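Local coordinates for protein xyloglucan-specific endo-beta-1,4-glucanase BoGH5A (Bacteroides ovatus, PDB 3ZMR) that hydrolyses internal beta-1,4-glucosidic linkages in the backbone of plant xyloglucans with retention of configuration, releasing xyloglucan oligosaccharides, at residues G125-N130 against R172-Y177; V211-H216 against D253-A258; Y396-R401 against P434-A439. One frame throughout, in Å; residues are numbered along the deposited sequence.

Interaction 1. Residues G125-N130 against R172-Y177; sequences GVNVGN and RIPVAY. With BGC (beta-D-glucopyranose), chain C; BGC (beta-D-glucopyranose), chain B.
Asn-127 and Arg-172 stand side by side on one face of the sheet and point the same way, with the amide oxygen of Asn-127 lying against the aliphatic part of Arg-172. Asn-127 OD1 lies 3.3 Å from Arg-172 CG and accepts a hydrogen bond from Arg-172 NH1 at 2.8 Å. The oxygen sits at the edge of the guanidinium, almost in its plane, while the amide plane is turned 82° to it. With CG of Arg-172 anti to the backbone N (chi1 178°) and the chain extended to NE, the guanidinium is carried past the amide. It also forms salt bridges from NH1 to Glu-395, the inferred nucleophile, and from NE to Glu-334, and a hydrogen bond from NH2 to substrate-binding Asn-261. A methionine in its place would probably cost Glu-395 and Glu-334 this salt-bridge partner and Asn-127 OD1 its guanidinium donor.

At the backbone, the two parallel strands are the first neighbours of the TIM barrel, joined by Arg-172 N to Val-126 O at 2.9 Å and Val-128 N to Arg-172 O at 2.9 Å. Beyond this bridge the pairing loosens. Val-128 CG2 only grazes Ile-173 CG1 at 4.5 Å, and a water donates to both Val-128 O and Pro-174 O, bridging backbones that no longer bond directly. Farther on, Asn-130 has left the partner strand altogether and turns to substrate: its ND2 donates to O3 of a bound beta-glucose unit at 2.8 Å.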
loop_
_atom_site.group_PDB
_atom_site.type_symbol
_atom_site.label_atom_id
_atom_site.label_comp_id
_atom_site.label_asym_id
_atom_site.label_seq_id
_atom_site.Cartn_x
_atom_site.Cartn_y
_atom_site.Cartn_z
ATOM N N GLY A 125 0.480 13.971 -8.936
ATOM C CA GLY A 125 1.021 13.187 -10.003
ATOM C C GLY A 125 0.041 12.467 -10.886
ATOM O O GLY A 125 -1.179 12.751 -10.875
ATOM N N VAL A 126 0.584 11.541 -11.668
ATOM C CA VAL A 126 -0.197 10.774 -12.635
ATOM C C VAL A 126 0.337 9.348 -12.721
ATOM O O VAL A 126 1.490 9.075 -12.410
ATOM C CB VAL A 126 -0.135 11.470 -14.031
ATOM C CG1 VAL A 126 1.259 11.393 -14.630
ATOM C CG2 VAL A 126 -1.176 10.962 -15.009
ATOM N N ASN A 127 -0.530 8.439 -13.142
ATOM C CA ASN A 127 -0.175 7.090 -13.478
ATOM C C ASN A 127 0.116 6.945 -14.950
ATOM O O ASN A 127 -0.554 7.566 -15.774
ATOM C CB ASN A 127 -1.311 6.127 -13.190
ATOM C CG ASN A 127 -1.497 5.828 -11.716
ATOM O OD1 ASN A 127 -1.009 4.813 -11.244
ATOM N ND2 ASN A 127 -2.203 6.690 -10.991
ATOM N N VAL A 128 1.066 6.089 -15.292
ATOM C CA VAL A 128 1.254 5.586 -16.660
ATOM C C VAL A 128 0.529 4.233 -16.704
ATOM O O VAL A 128 1.135 3.153 -16.695
ATOM C CB VAL A 128 2.746 5.441 -17.047
ATOM C CG1 VAL A 128 2.895 4.989 -18.503
ATOM C CG2 VAL A 128 3.473 6.750 -16.853
ATOM N N GLY A 129 -0.791 4.301 -16.699
ATOM C CA GLY A 129 -1.620 3.137 -16.582
ATOM C C GLY A 129 -1.795 2.351 -17.877
ATOM O O GLY A 129 -1.549 2.851 -18.987
ATOM N N ASN A 130 -2.219 1.101 -17.705
ATOM C CA ASN A 130 -2.481 0.153 -18.807
ATOM C C ASN A 130 -1.294 0.015 -19.746
ATOM O O ASN A 130 -1.420 -0.093 -20.979
ATOM C CB ASN A 130 -3.743 0.516 -19.576
ATOM C CG ASN A 130 -5.015 0.112 -18.858
ATOM O OD1 ASN A 130 -5.026 -0.299 -17.696
ATOM N ND2 ASN A 130 -6.141 0.272 -19.570
ATOM N N ARG A 172 3.378 7.335 -11.053
ATOM C CA ARG A 172 3.242 5.930 -10.670
ATOM C C ARG A 172 3.205 5.098 -11.940
ATOM O O ARG A 172 2.453 5.403 -12.881
ATOM C CB ARG A 172 1.964 5.729 -9.846
ATOM C CG ARG A 172 1.683 4.293 -9.421
ATOM C CD ARG A 172 0.573 4.253 -8.411
ATOM N NE ARG A 172 0.153 2.948 -7.922
ATOM C CZ ARG A 172 -0.879 2.249 -8.403
ATOM N NH1 ARG A 172 -1.539 2.640 -9.481
ATOM N NH2 ARG A 172 -1.273 1.134 -7.802
ATOM N N ILE A 173 4.087 4.100 -11.976
ATOM C CA ILE A 173 4.269 3.167 -13.086
ATOM C C ILE A 173 3.859 1.786 -12.585
ATOM O O ILE A 173 4.666 1.082 -11.965
ATOM C CB ILE A 173 5.712 3.168 -13.614
ATOM C CG1 ILE A 173 6.158 4.577 -13.990
ATOM C CG2 ILE A 173 5.859 2.213 -14.794
ATOM C CD1 ILE A 173 7.585 4.692 -14.508
ATOM N N PRO A 174 2.599 1.379 -12.809
ATOM C CA PRO A 174 2.222 -0.004 -12.526
ATOM C C PRO A 174 3.069 -0.963 -13.384
ATOM O O PRO A 174 3.350 -0.657 -14.563
ATOM C CB PRO A 174 0.747 -0.046 -12.969
ATOM C CG PRO A 174 0.266 1.339 -12.820
ATOM C CD PRO A 174 1.421 2.169 -13.246
ATOM N N VAL A 175 3.501 -2.073 -12.806
ATOM C CA VAL A 175 4.318 -3.044 -13.531
ATOM C C VAL A 175 3.820 -4.463 -13.265
ATOM O O VAL A 175 3.487 -4.843 -12.132
ATOM C CB VAL A 175 5.808 -2.975 -13.126
ATOM C CG1 VAL A 175 6.680 -3.814 -14.072
ATOM C CG2 VAL A 175 6.311 -1.546 -13.135
ATOM N N ALA A 176 3.808 -5.250 -14.343
ATOM C CA ALA A 176 3.585 -6.685 -14.283
ATOM C C ALA A 176 4.944 -7.324 -14.606
ATOM O O ALA A 176 5.759 -6.761 -15.361
ATOM C CB ALA A 176 2.588 -7.110 -15.352
ATOM N N TYR A 177 5.156 -8.499 -14.016
ATOM C CA TYR A 177 6.368 -9.310 -14.233
ATOM C C TYR A 177 6.091 -10.772 -14.541
ATOM O O TYR A 177 6.947 -11.439 -15.133
ATOM C CB TYR A 177 7.281 -9.240 -13.000
ATOM C CG TYR A 177 7.760 -7.873 -12.598
ATOM C CD1 TYR A 177 7.017 -7.080 -11.725
ATOM C CD2 TYR A 177 8.945 -7.348 -13.117
ATOM C CE1 TYR A 177 7.491 -5.822 -11.340
ATOM C CE2 TYR A 177 9.411 -6.103 -12.757
ATOM C CZ TYR A 177 8.686 -5.340 -11.888
ATOM O OH TYR A 177 9.234 -4.118 -11.544
HETATM C C2 BGC C . -8.356 0.232 -16.284
HETATM C C3 BGC C . -8.949 -0.587 -17.436
HETATM C C4 BGC C . -8.281 -1.968 -17.476
HETATM C C5 BGC C . -8.373 -2.590 -16.097
HETATM C C6 BGC C . -7.737 -3.964 -15.974
HETATM C C1 BGC C . -8.407 -0.528 -14.958
HETATM O O2 BGC C . -9.091 1.459 -16.185
HETATM O O3 BGC C . -8.798 0.043 -18.710
HETATM O O4 BGC C . -8.964 -2.871 -18.353
HETATM O O5 BGC C . -7.739 -1.752 -15.142
HETATM O O6 BGC C . -8.428 -4.598 -14.918
HETATM C C2 BGC B . -8.823 -4.682 -19.907
HETATM C C3 BGC B . -8.130 -5.228 -21.153
HETATM C C4 BGC B . -8.067 -4.137 -22.235
HETATM C C5 BGC B . -7.538 -2.825 -21.655
HETATM C C6 BGC B . -7.547 -1.690 -22.649
HETATM C C1 BGC B . -8.221 -3.358 -19.470
HETATM O O2 BGC B . -8.758 -5.636 -18.849
HETATM O O3 BGC B . -8.820 -6.431 -21.563
HETATM O O4 BGC B . -7.171 -4.471 -23.317
HETATM O O5 BGC B . -8.307 -2.419 -20.531
HETATM O O6 BGC B . -8.896 -1.428 -23.071
HETATM O O HOH W 1 3.105 1.221 -16.560
#

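Interaction 2. Residues V211-H216 against D253-A258; sequences VIINIH and DRLLFA. With GLC (alpha-D-glucopyranose), chain L; BGC (beta-D-glucopyranose), chain D.
The phenyl ring of Phe-257 lies beside Ile-213, the two side chains pointing the same way, with ring atom CD1 3.9 Å from Ile-213 CG1. Ile-213 reaches it by setting CG1 between its backbone N and carbonyl carbon (chi1 58°), and the ring of Trp-241, from helix 227-248, also meets the phenyl group. The other flat group, the imidazole of His-216, is held at its edges. Asn-214 ND2 donates to His-216 ND1 at 3.1 Å, the donor nitrogen lying in the imidazole plane, though the two flat groups are themselves twisted against each other. His-216 NE2 donates to O3 of the bound glucose, 2.9 Å away in the alpha form and much the same in the beta form modelled over it.

Strands 211-214 and 255-258 run parallel as neighbouring staves of the TIM barrel, their directions 28° apart. Four backbone bonds alternate between them, from Val-211 N to Arg-254 O up to Ala-258 N to Ile-213 O. Outward, Val-211, Ile-213, Leu-255 and Phe-257 face the surrounding helices. Inward, Ile-212 CG2 touches the methyl CB of Ala-258 at 3.9 Å, and Asn-214 CB lies 3.8 Å from that same methyl.

Asn-214 OD1 accepts from Val-175 N, which fixes the amide's flip and turns its NH2 toward the imidazole. With ND1 thus engaged as an acceptor, the ring proton probably resides on NE2, leaving His-216 set as a donor to the sugar hydroxyl.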
loop_
_atom_site.group_PDB
_atom_site.type_symbol
_atom_site.label_atom_id
_atom_site.label_comp_id
_atom_site.label_asym_id
_atom_site.label_seq_id
_atom_site.Cartn_x
_atom_site.Cartn_y
_atom_site.Cartn_z
ATOM N N VAL A 211 9.308 8.704 -8.867
ATOM C CA VAL A 211 8.828 7.509 -9.561
ATOM C C VAL A 211 8.427 6.456 -8.543
ATOM O O VAL A 211 9.191 6.187 -7.623
ATOM C CB VAL A 211 9.869 6.932 -10.528
ATOM C CG1 VAL A 211 9.348 5.662 -11.177
ATOM C CG2 VAL A 211 10.255 8.012 -11.561
ATOM N N ILE A 212 7.246 5.887 -8.697
ATOM C CA ILE A 212 6.762 4.766 -7.935
ATOM C C ILE A 212 6.600 3.557 -8.862
ATOM O O ILE A 212 5.911 3.667 -9.894
ATOM C CB ILE A 212 5.401 5.070 -7.275
ATOM C CG1 ILE A 212 5.465 6.237 -6.292
ATOM C CG2 ILE A 212 4.853 3.827 -6.587
ATOM C CD1 ILE A 212 4.124 6.883 -5.995
ATOM N N ILE A 213 7.232 2.432 -8.548
ATOM C CA ILE A 213 6.987 1.155 -9.250
ATOM C C ILE A 213 6.348 0.167 -8.287
ATOM O O ILE A 213 6.657 0.171 -7.088
ATOM C CB ILE A 213 8.252 0.558 -9.886
ATOM C CG1 ILE A 213 9.360 0.319 -8.859
ATOM C CG2 ILE A 213 8.722 1.453 -11.027
ATOM C CD1 ILE A 213 10.564 -0.406 -9.429
ATOM N N ASN A 214 5.470 -0.682 -8.788
ATOM C CA ASN A 214 4.806 -1.687 -7.981
ATOM C C ASN A 214 4.893 -3.070 -8.625
ATOM O O ASN A 214 5.584 -3.272 -9.627
ATOM C CB ASN A 214 3.377 -1.276 -7.657
ATOM C CG ASN A 214 2.404 -1.508 -8.797
ATOM O OD1 ASN A 214 2.779 -1.939 -9.893
ATOM N ND2 ASN A 214 1.161 -1.146 -8.572
ATOM N N ILE A 215 4.246 -4.039 -7.992
ATOM C CA ILE A 215 3.774 -5.259 -8.680
ATOM C C ILE A 215 2.244 -5.129 -8.689
ATOM O O ILE A 215 1.610 -5.044 -7.649
ATOM C CB ILE A 215 4.213 -6.566 -7.994
ATOM C CG1 ILE A 215 5.736 -6.684 -7.915
ATOM C CG2 ILE A 215 3.627 -7.739 -8.790
ATOM C CD1 ILE A 215 6.179 -7.892 -7.126
ATOM N N HIS A 216 1.644 -5.104 -9.877
ATOM C CA HIS A 216 0.240 -4.754 -10.016
ATOM C C HIS A 216 -0.596 -6.042 -10.016
ATOM O O HIS A 216 -0.108 -7.112 -9.630
ATOM C CB HIS A 216 0.039 -3.936 -11.301
ATOM C CG HIS A 216 -1.119 -2.982 -11.271
ATOM N ND1 HIS A 216 -1.109 -1.854 -10.496
ATOM C CD2 HIS A 216 -2.303 -2.970 -11.950
ATOM C CE1 HIS A 216 -2.227 -1.169 -10.698
ATOM N NE2 HIS A 216 -2.966 -1.820 -11.596
ATOM N N ASP A 253 16.553 8.571 -3.688
ATOM C CA ASP A 253 15.287 8.578 -2.949
ATOM C C ASP A 253 14.071 9.078 -3.751
ATOM O O ASP A 253 12.950 9.086 -3.279
ATOM C CB ASP A 253 15.400 9.314 -1.609
ATOM C CG ASP A 253 15.619 10.814 -1.745
ATOM O OD1 ASP A 253 15.516 11.369 -2.870
ATOM O OD2 ASP A 253 15.871 11.465 -0.697
ATOM N N ARG A 254 14.317 9.482 -4.990
ATOM C CA ARG A 254 13.235 9.847 -5.879
ATOM C C ARG A 254 12.515 8.599 -6.393
ATOM O O ARG A 254 11.432 8.715 -6.961
ATOM C CB ARG A 254 13.732 10.748 -7.021
ATOM C CG ARG A 254 14.235 12.140 -6.583
ATOM C CD ARG A 254 15.048 12.819 -7.708
ATOM N NE ARG A 254 16.026 11.859 -8.236
ATOM C CZ ARG A 254 16.514 11.815 -9.478
ATOM N NH1 ARG A 254 16.150 12.705 -10.391
ATOM N NH2 ARG A 254 17.378 10.862 -9.813
ATOM N N LEU A 255 13.114 7.416 -6.233
ATOM C CA LEU A 255 12.477 6.144 -6.591
ATOM C C LEU A 255 11.912 5.468 -5.356
ATOM O O LEU A 255 12.655 5.187 -4.395
ATOM C CB LEU A 255 13.406 5.182 -7.306
ATOM C CG LEU A 255 12.852 3.817 -7.730
ATOM C CD1 LEU A 255 11.717 3.963 -8.751
ATOM C CD2 LEU A 255 13.930 2.934 -8.305
ATOM N N LEU A 256 10.610 5.242 -5.374
ATOM C CA LEU A 256 9.860 4.553 -4.316
ATOM C C LEU A 256 9.321 3.235 -4.838
ATOM O O LEU A 256 9.041 3.099 -6.050
ATOM C CB LEU A 256 8.688 5.417 -3.813
ATOM C CG LEU A 256 8.995 6.768 -3.118
ATOM C CD1 LEU A 256 9.213 7.886 -4.115
ATOM C CD2 LEU A 256 7.855 7.148 -2.173
ATOM N N PHE A 257 9.216 2.259 -3.932
ATOM C CA PHE A 257 8.616 0.966 -4.250
ATOM C C PHE A 257 7.272 0.826 -3.555
ATOM O O PHE A 257 7.138 1.188 -2.391
ATOM C CB PHE A 257 9.478 -0.227 -3.807
ATOM C CG PHE A 257 10.901 -0.265 -4.321
ATOM C CD1 PHE A 257 11.322 0.310 -5.519
ATOM C CD2 PHE A 257 11.829 -1.001 -3.593
ATOM C CE1 PHE A 257 12.631 0.195 -5.916
ATOM C CE2 PHE A 257 13.126 -1.126 -4.012
ATOM C CZ PHE A 257 13.540 -0.519 -5.162
ATOM N N ALA A 258 6.295 0.283 -4.278
ATOM C CA ALA A 258 4.965 -0.021 -3.717
ATOM C C ALA A 258 4.704 -1.520 -3.839
ATOM O O ALA A 258 4.721 -2.055 -4.936
ATOM C CB ALA A 258 3.868 0.757 -4.439
HETATM C C1 GLC L . -7.785 0.182 -9.885
HETATM C C2 GLC L . -6.767 -0.743 -10.544
HETATM C C3 GLC L . -6.550 -0.393 -12.017
HETATM C C4 GLC L . -7.929 -0.372 -12.685
HETATM C C5 GLC L . -8.917 0.474 -11.870
HETATM C C6 GLC L . -10.313 0.566 -12.479
HETATM O O2 GLC L . -5.580 -0.705 -9.798
HETATM O O3 GLC L . -5.605 -1.287 -12.647
HETATM O O4 GLC L . -7.733 0.200 -13.949
HETATM O O5 GLC L . -9.006 -0.010 -10.548
HETATM O O6 GLC L . -10.320 1.705 -13.318
HETATM C C2 BGC D . -6.752 -0.878 -10.378
HETATM C C3 BGC D . -6.616 -0.420 -11.839
HETATM C C4 BGC D . -7.968 -0.259 -12.526
HETATM C C5 BGC D . -8.767 0.668 -11.600
HETATM C C6 BGC D . -10.125 0.993 -12.199
HETATM C C1 BGC D . -7.793 -0.148 -9.517
HETATM O O2 BGC D . -5.480 -0.774 -9.740
HETATM O O3 BGC D . -5.817 -1.389 -12.550
HETATM O O4 BGC D . -7.784 0.233 -13.885
HETATM O O5 BGC D . -8.966 0.067 -10.305
HETATM O O6 BGC D . -10.712 -0.252 -12.615
#

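Interaction 3. Residues Y396-R401 against P434-A439. With GLC (alpha-D-glucopyranose), chain L; BGC (beta-D-glucopyranose), chain D.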
loop_
_atom_site.group_PDB
_atom_site.type_symbol
_atom_site.label_atom_id
_atom_site.label_comp_id
_atom_site.label_asym_id
_atom_site.label_seq_id
_atom_site.Cartn_x
_atom_site.Cartn_y
_atom_site.Cartn_z
ATOM N N TYR A 396 -7.000 7.917 -8.737
ATOM C CA TYR A 396 -8.342 8.505 -8.723
ATOM C C TYR A 396 -8.614 8.942 -10.164
ATOM O O TYR A 396 -7.684 9.151 -10.947
ATOM C CB TYR A 396 -8.488 9.693 -7.721
ATOM C CG TYR A 396 -7.824 10.916 -8.235
ATOM C CD1 TYR A 396 -6.442 11.099 -8.134
ATOM C CD2 TYR A 396 -8.557 11.922 -8.893
ATOM C CE1 TYR A 396 -5.816 12.211 -8.683
ATOM C CE2 TYR A 396 -7.939 13.000 -9.478
ATOM C CZ TYR A 396 -6.575 13.164 -9.367
ATOM O OH TYR A 396 -5.932 14.256 -9.956
ATOM N N GLY A 397 -9.878 9.183 -10.486
ATOM C CA GLY A 397 -10.242 9.854 -11.729
ATOM C C GLY A 397 -11.417 9.210 -12.440
ATOM O O GLY A 397 -11.649 8.008 -12.337
ATOM N N PRO A 398 -12.200 10.043 -13.149
ATOM C CA PRO A 398 -13.340 9.534 -13.890
ATOM C C PRO A 398 -13.022 9.213 -15.352
ATOM O O PRO A 398 -12.215 9.912 -16.006
ATOM C CB PRO A 398 -14.307 10.714 -13.827
ATOM C CG PRO A 398 -13.404 11.906 -13.890
ATOM C CD PRO A 398 -12.136 11.520 -13.203
ATOM N N THR A 399 -13.698 8.202 -15.880
ATOM C CA THR A 399 -13.605 7.963 -17.330
ATOM C C THR A 399 -14.232 9.129 -18.105
ATOM O O THR A 399 -14.953 9.959 -17.549
ATOM C CB THR A 399 -14.254 6.626 -17.716
ATOM O OG1 THR A 399 -13.896 6.287 -19.071
ATOM C CG2 THR A 399 -15.779 6.709 -17.545
ATOM N N LEU A 400 -13.932 9.178 -19.400
ATOM C CA LEU A 400 -14.554 10.154 -20.284
ATOM C C LEU A 400 -15.426 9.395 -21.280
ATOM O O LEU A 400 -14.952 8.611 -22.091
ATOM C CB LEU A 400 -13.507 11.038 -20.964
ATOM C CG LEU A 400 -14.001 12.344 -21.604
ATOM C CD1 LEU A 400 -12.830 13.305 -21.867
ATOM C CD2 LEU A 400 -14.796 12.062 -22.887
ATOM N N ARG A 401 -16.732 9.631 -21.150
ATOM C CA ARG A 401 -17.768 8.928 -21.896
ATOM C C ARG A 401 -18.036 9.645 -23.235
ATOM O O ARG A 401 -18.984 10.428 -23.388
ATOM C CB ARG A 401 -19.021 8.761 -21.022
ATOM C CG ARG A 401 -18.724 8.078 -19.692
ATOM C CD ARG A 401 -19.976 7.757 -18.910
ATOM N NE ARG A 401 -19.628 7.359 -17.542
ATOM C CZ ARG A 401 -19.347 6.116 -17.161
ATOM N NH1 ARG A 401 -19.376 5.090 -18.008
ATOM N NH2 ARG A 401 -19.011 5.915 -15.884
ATOM N N PRO A 434 -2.275 13.112 -4.444
ATOM C CA PRO A 434 -3.230 12.537 -5.407
ATOM C C PRO A 434 -2.586 12.198 -6.751
ATOM O O PRO A 434 -1.981 13.079 -7.363
ATOM C CB PRO A 434 -4.242 13.661 -5.576
ATOM C CG PRO A 434 -3.422 14.889 -5.469
ATOM C CD PRO A 434 -2.366 14.584 -4.426
ATOM N N LEU A 435 -2.718 10.952 -7.193
ATOM C CA LEU A 435 -2.187 10.484 -8.491
ATOM C C LEU A 435 -3.332 10.051 -9.430
ATOM O O LEU A 435 -4.068 9.121 -9.158
ATOM C CB LEU A 435 -1.196 9.334 -8.305
ATOM C CG LEU A 435 -0.125 9.487 -7.232
ATOM C CD1 LEU A 435 0.770 8.259 -7.246
ATOM C CD2 LEU A 435 0.665 10.740 -7.462
ATOM N N TYR A 436 -3.464 10.816 -10.514
ATOM C CA TYR A 436 -4.539 10.652 -11.501
ATOM C C TYR A 436 -4.358 9.381 -12.326
ATOM O O TYR A 436 -3.265 9.062 -12.748
ATOM C CB TYR A 436 -4.554 11.869 -12.436
ATOM C CG TYR A 436 -5.653 11.806 -13.484
ATOM C CD1 TYR A 436 -6.961 12.148 -13.188
ATOM C CD2 TYR A 436 -5.370 11.355 -14.760
ATOM C CE1 TYR A 436 -7.957 12.058 -14.163
ATOM C CE2 TYR A 436 -6.357 11.222 -15.711
ATOM C CZ TYR A 436 -7.643 11.596 -15.414
ATOM O OH TYR A 436 -8.637 11.464 -16.330
ATOM N N TRP A 437 -5.465 8.686 -12.576
ATOM C CA TRP A 437 -5.473 7.460 -13.377
ATOM C C TRP A 437 -5.561 7.787 -14.863
ATOM O O TRP A 437 -6.633 8.078 -15.388
ATOM C CB TRP A 437 -6.605 6.504 -12.964
ATOM C CG TRP A 437 -6.512 5.223 -13.726
ATOM C CD1 TRP A 437 -7.381 4.785 -14.693
ATOM C CD2 TRP A 437 -5.480 4.216 -13.645
ATOM N NE1 TRP A 437 -6.959 3.587 -15.182
ATOM C CE2 TRP A 437 -5.795 3.211 -14.589
ATOM C CE3 TRP A 437 -4.336 4.078 -12.893
ATOM C CZ2 TRP A 437 -4.997 2.056 -14.787
ATOM C CZ3 TRP A 437 -3.542 2.939 -13.083
ATOM C CH2 TRP A 437 -3.878 1.943 -14.013
ATOM N N ASP A 438 -4.419 7.748 -15.527
ATOM C CA ASP A 438 -4.295 7.908 -16.984
ATOM C C ASP A 438 -3.980 6.537 -17.529
ATOM O O ASP A 438 -2.931 5.963 -17.212
ATOM C CB ASP A 438 -3.227 8.940 -17.313
ATOM C CG ASP A 438 -2.970 9.105 -18.804
ATOM O OD1 ASP A 438 -2.923 8.083 -19.530
ATOM O OD2 ASP A 438 -2.691 10.264 -19.210
ATOM N N ALA A 439 -4.889 6.007 -18.349
ATOM C CA ALA A 439 -4.719 4.660 -18.943
ATOM C C ALA A 439 -4.480 4.745 -20.446
ATOM O O ALA A 439 -4.487 3.725 -21.140
ATOM C CB ALA A 439 -5.922 3.779 -18.655
HETATM C C1 GLC L . -7.785 0.182 -9.885
HETATM C C2 GLC L . -6.767 -0.743 -10.544
HETATM C C3 GLC L . -6.550 -0.393 -12.017
HETATM C C4 GLC L . -7.929 -0.372 -12.685
HETATM C C5 GLC L . -8.917 0.474 -11.870
HETATM C C6 GLC L . -10.313 0.566 -12.479
HETATM O O2 GLC L . -5.580 -0.705 -9.798
HETATM O O3 GLC L . -5.605 -1.287 -12.647
HETATM O O4 GLC L . -7.733 0.200 -13.949
HETATM O O5 GLC L . -9.006 -0.010 -10.548
HETATM O O6 GLC L . -10.320 1.705 -13.318
HETATM C C2 BGC D . -6.752 -0.878 -10.378
HETATM C C3 BGC D . -6.616 -0.420 -11.839
HETATM C C4 BGC D . -7.968 -0.259 -12.526
HETATM C C5 BGC D . -8.767 0.668 -11.600
HETATM C C6 BGC D . -10.125 0.993 -12.199
HETATM C C1 BGC D . -7.793 -0.148 -9.517
HETATM O O2 BGC D . -5.480 -0.774 -9.740
HETATM O O3 BGC D . -5.817 -1.389 -12.550
HETATM O O4 BGC D . -7.784 0.233 -13.885
HETATM O O5 BGC D . -8.966 0.067 -10.305
HETATM O O6 BGC D . -10.712 -0.252 -12.615
HETATM O O HOH W 2 -3.158 14.382 -9.617
HETATM O O HOH W 3 -9.267 8.761 -14.810
#
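Tyr-396 O accepts a hydrogen bond from Trp-437 N at 2.8 Å, while Tyr-396 N makes only a weak, bent one to Leu-435 O. The side chain of Tyr-396 has CG between the backbone N and the carbonyl carbon (chi1 75°), which brings its ring against the partner backbone: CE1 lies 3.3 Å from Tyr-436 N and 3.8 Å from Pro-434 CB. Tyr-436 crosses it in a T-shaped stack, its edge toward the face of Tyr-396, centroids 5.7 Å apart and planes at 79°. A water links Tyr-396 OH to Pro-434 O.

The contact lies just past Glu-395, the inferred nucleophile, where the seventh TIM-barrel strand (391-396) runs into a loop beside the eighth (433-436). Gly-397 has backbone angles that call for glycine, and a CB there would clash with Tyr-436 CE1. Pro-398 CD packs more loosely on that ring, whose hydroxyl is bonded to Glu-443 O.

Trp-437 turns the other way, toward the substrate. One face of its indole carries the bound glucose, in either anomeric form, with CZ2 3.4 Å from O4 of the alpha form, and its NE1 donates to O2 of another glucose unit.

In the fold
All three interactions belong to one closed eight-stranded parallel barrel and follow one another in series along the chain. Interaction 1 joins the first and second strands, interaction 2 the third and fourth, and interaction 3 the seventh and eighth. Centres of interactions 1 and 2 lie about 9 Å apart, bonded through Ile-173 N and Ile-212 O of adjacent strands. Interactions 1 and 3, about 12 Å apart, meet where the barrel closes, Asn-127 N bonding Tyr-436 O. Interactions 2 and 3 are about 19 Å apart but touch inside the barrel, Ile-212 against Leu-435. The C-terminal strand ends thus bring Asn-130, His-216 and Trp-437 together around one xyloglucan-binding cleft.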